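Local atomic coordinates of amoebiasin-2 (Entamoeba histolytica, PDB entry 3M86), a protein that inhibits cysteine proteases of the amoeba, chiefly CP1 and CP2 and less strongly CP5, by wedging three loops into the substrate-binding site. Residues E43-T46 against D47-S50; L18-S21 against F22-I26. All coordinates share one frame; numbering follows the deposited sequence. Where two conformers were deposited one is given.

Contact 1. Residues E43-T46 against D47-S50; sequences EYPT and DTFS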
ATOM      1  N   GLU A  43       1.623   5.705  -5.806  1.00 14.86           N
ATOM      2  CA  GLU A  43       1.958   7.104  -6.000  1.00 18.24           C
ATOM      3  C   GLU A  43       1.769   7.791  -4.666  1.00 17.43           C
ATOM      4  O   GLU A  43       0.693   7.732  -4.067  1.00 18.45           O
ATOM      5  CB  GLU A  43       1.064   7.747  -7.064  1.00 23.94           C
ATOM      6  N   TYR A  44       2.827   8.421  -4.181  1.00 19.45           N
ATOM      7  CA  TYR A  44       2.744   9.163  -2.935  1.00 16.17           C
ATOM      8  C   TYR A  44       3.719  10.325  -3.004  1.00 17.39           C
ATOM      9  O   TYR A  44       4.634  10.337  -3.841  1.00 22.24           O
ATOM     10  CB  TYR A  44       3.059   8.260  -1.736  1.00 19.47           C
ATOM     11  CG  TYR A  44       4.465   7.715  -1.733  1.00 20.27           C
ATOM     12  CD1 TYR A  44       5.491   8.405  -1.109  1.00 15.77           C
ATOM     13  CD2 TYR A  44       4.769   6.522  -2.367  1.00 26.74           C
ATOM     14  CE1 TYR A  44       6.777   7.918  -1.105  1.00 18.35           C
ATOM     15  CE2 TYR A  44       6.060   6.027  -2.373  1.00 36.80           C
ATOM     16  CZ  TYR A  44       7.059   6.730  -1.737  1.00 32.89           C
ATOM     17  OH  TYR A  44       8.347   6.250  -1.735  1.00 40.21           O
ATOM     18  N   PRO A  45       3.512  11.334  -2.152  1.00 23.11           N
ATOM     19  CA  PRO A  45       4.405  12.495  -2.140  1.00 25.17           C
ATOM     20  C   PRO A  45       5.748  12.123  -1.520  1.00 22.81           C
ATOM     21  O   PRO A  45       5.802  11.815  -0.324  1.00 18.35           O
ATOM     22  CB  PRO A  45       3.657  13.498  -1.258  1.00 26.56           C
ATOM     23  CG  PRO A  45       2.807  12.649  -0.355  1.00 23.15           C
ATOM     24  CD  PRO A  45       2.419  11.444  -1.166  1.00 22.66           C
ATOM     25  N   THR A  46       6.809  12.138  -2.323  1.00 23.11           N
ATOM     26  CA  THR A  46       8.124  11.717  -1.847  1.00 21.29           C
ATOM     27  C   THR A  46       8.775  12.761  -0.949  1.00 23.75           C
ATOM     28  O   THR A  46       9.761  12.472  -0.272  1.00 25.46           O
ATOM     29  CB  THR A  46       9.075  11.393  -3.004  1.00 19.89           C
ATOM     30  OG1 THR A  46       9.205  12.543  -3.831  1.00 26.13           O
ATOM     31  CG2 THR A  46       8.522  10.232  -3.832  1.00 26.94           C
ATOM     32  N   ASP A  47       8.240  13.975  -0.940  1.00 18.32           N
ATOM     33  CA  ASP A  47       8.743  14.961   0.001  1.00 17.94           C
ATOM     34  C   ASP A  47       8.146  14.713   1.391  1.00 20.86           C
ATOM     35  O   ASP A  47       8.673  15.209   2.379  1.00 23.30           O
ATOM     36  CB  ASP A  47       8.450  16.390  -0.467  1.00 26.65           C
ATOM     37  CG  ASP A  47       6.974  16.735  -0.412  1.00 45.99           C
ATOM     38  OD1 ASP A  47       6.650  17.940  -0.348  1.00 60.40           O
ATOM     39  OD2 ASP A  47       6.137  15.809  -0.433  1.00 51.10           O
ATOM     40  N   THR A  48       7.070  13.929   1.467  1.00 17.02           N
ATOM     41  CA  THR A  48       6.339  13.763   2.732  1.00 16.11           C
ATOM     42  C   THR A  48       6.469  12.378   3.369  1.00 15.42           C
ATOM     43  O   THR A  48       6.387  12.262   4.597  1.00 15.22           O
ATOM     44  CB  THR A  48       4.847  14.132   2.589  1.00 19.88           C
ATOM     45  OG1 THR A  48       4.742  15.450   2.031  1.00 20.49           O
ATOM     46  CG2 THR A  48       4.151  14.130   3.960  1.00 22.29           C
ATOM     47  N   PHE A  49       6.662  11.344   2.546  1.00 11.87           N
ATOM     48  CA  PHE A  49       6.905   9.993   3.042  1.00 12.99           C
ATOM     49  C   PHE A  49       8.199   9.395   2.531  1.00 14.77           C
ATOM     50  O   PHE A  49       8.613   9.640   1.390  1.00 17.08           O
ATOM     51  CB  PHE A  49       5.817   9.023   2.569  1.00 13.38           C
ATOM     52  CG  PHE A  49       4.510   9.164   3.273  1.00 14.49           C
ATOM     53  CD1 PHE A  49       4.375   8.759   4.582  1.00 13.99           C
ATOM     54  CD2 PHE A  49       3.399   9.666   2.606  1.00 21.67           C
ATOM     55  CE1 PHE A  49       3.160   8.880   5.237  1.00 16.72           C
ATOM     56  CE2 PHE A  49       2.189   9.794   3.253  1.00 19.29           C
ATOM     57  CZ  PHE A  49       2.072   9.403   4.567  1.00 16.06           C
ATOM     58  N   SER A  50       8.821   8.580   3.376  0.53 13.71           N
ATOM     59  CA  SER A  50       9.923   7.718   2.968  0.53 15.08           C
ATOM     60  C   SER A  50       9.450   6.267   2.881  0.53 16.39           C
ATOM     61  O   SER A  50       8.662   5.816   3.707  0.53 15.52           O
ATOM     62  CB  SER A  50      11.070   7.829   3.972  0.53 20.24           C
ATOM     63  OG  SER A  50      12.126   6.949   3.640  0.53 26.37           O
TER
HETATM   64  O   HOH W   1      10.972  10.046  -0.092  1.00 26.61           O

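Contact 2. Residues L18-S21 against F22-I26; sequences LHIS and FNDLI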
ATOM      1  N   LEU A  18      -6.985   8.770   7.162  1.00 17.52           N
ATOM      2  CA  LEU A  18      -6.242   8.331   8.324  1.00 21.32           C
ATOM      3  C   LEU A  18      -5.540   9.531   8.935  1.00 13.51           C
ATOM      4  O   LEU A  18      -4.851  10.265   8.233  1.00 19.20           O
ATOM      5  CB  LEU A  18      -5.188   7.320   7.874  1.00 24.57           C
ATOM      6  CG  LEU A  18      -4.567   6.335   8.853  1.00 32.87           C
ATOM      7  CD1 LEU A  18      -5.647   5.498   9.522  1.00 33.89           C
ATOM      8  CD2 LEU A  18      -3.583   5.458   8.096  1.00 31.38           C
ATOM      9  N   HIS A  19      -5.703   9.723  10.235  1.00 16.58           N
ATOM     10  CA  HIS A  19      -4.933  10.723  10.948  1.00 21.75           C
ATOM     11  C   HIS A  19      -3.863  10.003  11.756  1.00 21.38           C
ATOM     12  O   HIS A  19      -4.174   9.172  12.609  1.00 24.23           O
ATOM     13  CB  HIS A  19      -5.833  11.578  11.843  1.00 28.65           C
ATOM     14  CG  HIS A  19      -6.742  12.492  11.077  1.00 24.18           C
ATOM     15  ND1 HIS A  19      -6.543  13.853  11.004  1.00 38.49           N
ATOM     16  CD2 HIS A  19      -7.842  12.234  10.332  1.00 31.13           C
ATOM     17  CE1 HIS A  19      -7.486  14.396  10.256  1.00 37.39           C
ATOM     18  NE2 HIS A  19      -8.287  13.434   9.835  1.00 33.95           N
ATOM     19  N   ILE A  20      -2.604  10.309  11.463  1.00 12.78           N
ATOM     20  CA  ILE A  20      -1.484   9.668  12.138  1.00 11.63           C
ATOM     21  C   ILE A  20      -0.544  10.703  12.734  1.00 17.21           C
ATOM     22  O   ILE A  20      -0.624  11.889  12.412  1.00 18.51           O
ATOM     23  CB  ILE A  20      -0.696   8.745  11.191  1.00 12.82           C
ATOM     24  CG1 ILE A  20       0.124   9.555  10.186  1.00 11.48           C
ATOM     25  CG2 ILE A  20      -1.646   7.837  10.446  1.00 14.92           C
ATOM     26  CD1 ILE A  20       1.140   8.707   9.402  1.00 14.61           C
ATOM     27  N   SER A  21       0.328  10.259  13.633  0.75 16.16           N
ATOM     28  CA  SER A  21       1.316  11.142  14.236  0.75 17.56           C
ATOM     29  C   SER A  21       2.631  11.080  13.452  0.75 14.13           C
ATOM     30  O   SER A  21       2.870  10.144  12.686  0.75 13.55           O
ATOM     31  CB  SER A  21       1.544  10.780  15.705  0.75 20.51           C
ATOM     32  OG  SER A  21       0.332  10.860  16.441  0.75 22.01           O
ATOM     33  N   PHE A  22       3.473  12.091  13.653  1.00 17.17           N
ATOM     34  CA  PHE A  22       4.744  12.228  12.943  1.00 16.62           C
ATOM     35  C   PHE A  22       5.619  10.983  13.030  1.00 15.98           C
ATOM     36  O   PHE A  22       6.290  10.622  12.062  1.00 20.10           O
ATOM     37  CB  PHE A  22       5.490  13.423  13.545  1.00 16.69           C
ATOM     38  CG  PHE A  22       6.548  14.036  12.653  1.00 17.58           C
ATOM     39  CD1 PHE A  22       6.876  13.514  11.414  1.00 18.83           C
ATOM     40  CD2 PHE A  22       7.211  15.170  13.085  1.00 16.41           C
ATOM     41  CE1 PHE A  22       7.855  14.133  10.624  1.00 14.33           C
ATOM     42  CE2 PHE A  22       8.177  15.780  12.308  1.00 14.04           C
ATOM     43  CZ  PHE A  22       8.503  15.263  11.084  1.00 14.52           C
ATOM     44  N   ASN A  23       5.610  10.309  14.176  1.00 17.23           N
ATOM     45  CA  ASN A  23       6.488   9.156  14.339  1.00 20.38           C
ATOM     46  C   ASN A  23       5.796   7.822  14.099  1.00 21.88           C
ATOM     47  O   ASN A  23       6.325   6.769  14.445  1.00 22.24           O
ATOM     48  CB  ASN A  23       7.154   9.163  15.714  1.00 27.09           C
ATOM     49  CG  ASN A  23       6.155   9.240  16.841  1.00 30.83           C
ATOM     50  OD1 ASN A  23       4.967   9.472  16.618  1.00 36.96           O
ATOM     51  ND2 ASN A  23       6.632   9.047  18.069  1.00 44.23           N
ATOM     52  N   ASP A  24       4.620   7.877  13.487  1.00 10.79           N
ATOM     53  CA  ASP A  24       3.862   6.658  13.161  1.00 10.07           C
ATOM     54  C   ASP A  24       4.362   6.006  11.868  1.00 11.34           C
ATOM     55  O   ASP A  24       5.228   6.563  11.177  1.00 15.05           O
ATOM     56  CB  ASP A  24       2.377   6.994  13.022  1.00 12.13           C
ATOM     57  CG  ASP A  24       1.682   7.175  14.364  1.00 12.23           C
ATOM     58  OD1 ASP A  24       0.476   7.499  14.355  1.00 14.88           O
ATOM     59  OD2 ASP A  24       2.328   7.016  15.432  1.00 15.00           O
ATOM     60  N   LEU A  25       3.819   4.831  11.548  1.00  9.59           N
ATOM     61  CA  LEU A  25       4.113   4.146  10.296  1.00 10.85           C
ATOM     62  C   LEU A  25       2.823   3.722   9.628  1.00 12.86           C
ATOM     63  O   LEU A  25       1.864   3.378  10.315  1.00 13.46           O
ATOM     64  CB  LEU A  25       4.964   2.900  10.536  1.00 14.72           C
ATOM     65  CG  LEU A  25       6.460   3.020  10.804  1.00 30.88           C
ATOM     66  CD1 LEU A  25       7.027   1.634  11.055  1.00 30.49           C
ATOM     67  CD2 LEU A  25       7.158   3.678   9.621  1.00 32.29           C
ATOM     68  N   ILE A  26       2.807   3.741   8.297  1.00  8.16           N
ATOM     69  CA  ILE A  26       1.695   3.188   7.527  1.00  8.22           C
ATOM     70  C   ILE A  26       2.159   1.901   6.880  1.00 11.28           C
ATOM     71  O   ILE A  26       3.238   1.856   6.292  1.00 10.99           O
ATOM     72  CB  ILE A  26       1.248   4.156   6.437  1.00 11.85           C
ATOM     73  CG1 ILE A  26       0.647   5.409   7.069  1.00 17.75           C
ATOM     74  CG2 ILE A  26       0.215   3.493   5.497  1.00 13.46           C
ATOM     75  CD1 ILE A  26       0.491   6.545   6.109  1.00 23.41           C
TER
HETATM   76  O   HOH W   2      -1.541   8.429  15.893  1.00 37.44           O

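Contact 1. Residues E43-T46 against D47-S50
The carbonyl oxygen of Pro45 takes two backbone N-H groups of the following turn. Phe49 N lies 3.0 Å from Pro45 O, nearly in line with the C=O bond, whereas Thr48 N reaches Pro45 O at the same length but from above the carbonyl plane. Together they describe a type I-like turn from Pro45 to Thr48, extended by the bond from Phe49 N. A water ties the turn together further, donating to Thr46 O at 2.7 Å and to Phe49 O at 2.8 Å; it bridges two acceptors that cannot bond to each other. At the surface the hydroxyl of Thr48 donates to Asp47 OD2 (OG1 to OD2, 2.9 Å), meeting the carboxylate from above its plane. Asp47 CG sits between its own backbone N and carbonyl carbon (chi1 69°), which brings OD2 back beside the proline ring, 3.5 Å from Pro45 CB.

The packing runs from the partly exposed Tyr44 and Pro45 to the buried Phe49. Phe49 O lies at the CE1 edge of the Tyr44 ring, near its plane, while Phe49 CB comes in obliquely, 3.7 Å from Tyr44 CD1. Pro45 CG is in contact with Thr48 CB and, more loosely, with the phenyl ring at CD2. That ring continues inward onto Thr84, Ile86, Val108 and Ile110. The type I-like turn thus makes a tight connection between strands 39-43 and 49-58, which belong to the two different sheets of the chagasin-type, immunoglobulin-like beta sandwich.

Contact 2. Residues L18-S21 against F22-I26
Asp24 OD1 accepts from three donors: the backbone N-H of Ser21, a water and His7 NE2 of strand 6-9. The Ser21 N to Asp24 OD1 bond is 2.9 Å long and nearly straight at the hydrogen (173°), although it meets the carboxylate from well above its plane. It spans a type I beta turn from Ser21 to Asp24, which links strand 17-20 to strand 25-32 and so passes from one sheet of the beta sandwich to the other. The turn is closed in the reverse sense by Asp24 N, which donates to Ser21 O at 3.0 Å, and Ser21 and Asp24 are thus joined by two bonds, one to a main-chain and one to a side-chain acceptor.

With CG of Asp24 beside its own backbone N (chi1 -77°), the carboxylate folds back over the start of the turn. Its second oxygen, OD2, accepts from Ala5 N, so the buried group is held at both oxygens, and the donors around it would be expected to favour the charged form. Asn23 leans its OD1 toward Ser21 CB on the exposed side, while Phe22 packs against Pro78 and Val81.

On the side facing strands 102-110 and 6-9, Ile20, Ile26 and Leu18 pack together. Ile20 presents CB to Asp24 OD1 and sends its long branch inward, CG1 standing between backbone N and carbonyl carbon (chi1 73°). The end of that branch meets Ile26 at about a right angle, CD1 to CD1 4.0 Å. Val108 touches both isoleucines. Farther along, Leu18 CD2 approaches Ile26 CG1 more loosely, at 4.4 Å. Back at the polar edge, the water donates to Asp24 OD1 at 2.7 Å and lies 3.1 Å from Ser21 OG.

Overall arrangement
Contact 2 comes first along the chain and contact 1 second, their centres about 13 Å apart. Strands 25-32 and 49-58 belong to one sheet, strands 17-20 and 39-43 to the other, where they form the two outer edges. The contacts meet in the interior, Phe49 CZ lying 3.6 Å from Ile26 CD1, and Val108 of strand 102-110 is touched from both. Strand 25-32 runs from contact 2 to the inhibitory BC loop, and strand 39-43 returns from that loop to contact 1. Both connections therefore sit at the ends of these strands opposite the BC loop, and neither contains residues of the BC, DE or FG loops; they belong to the sandwich that carries them.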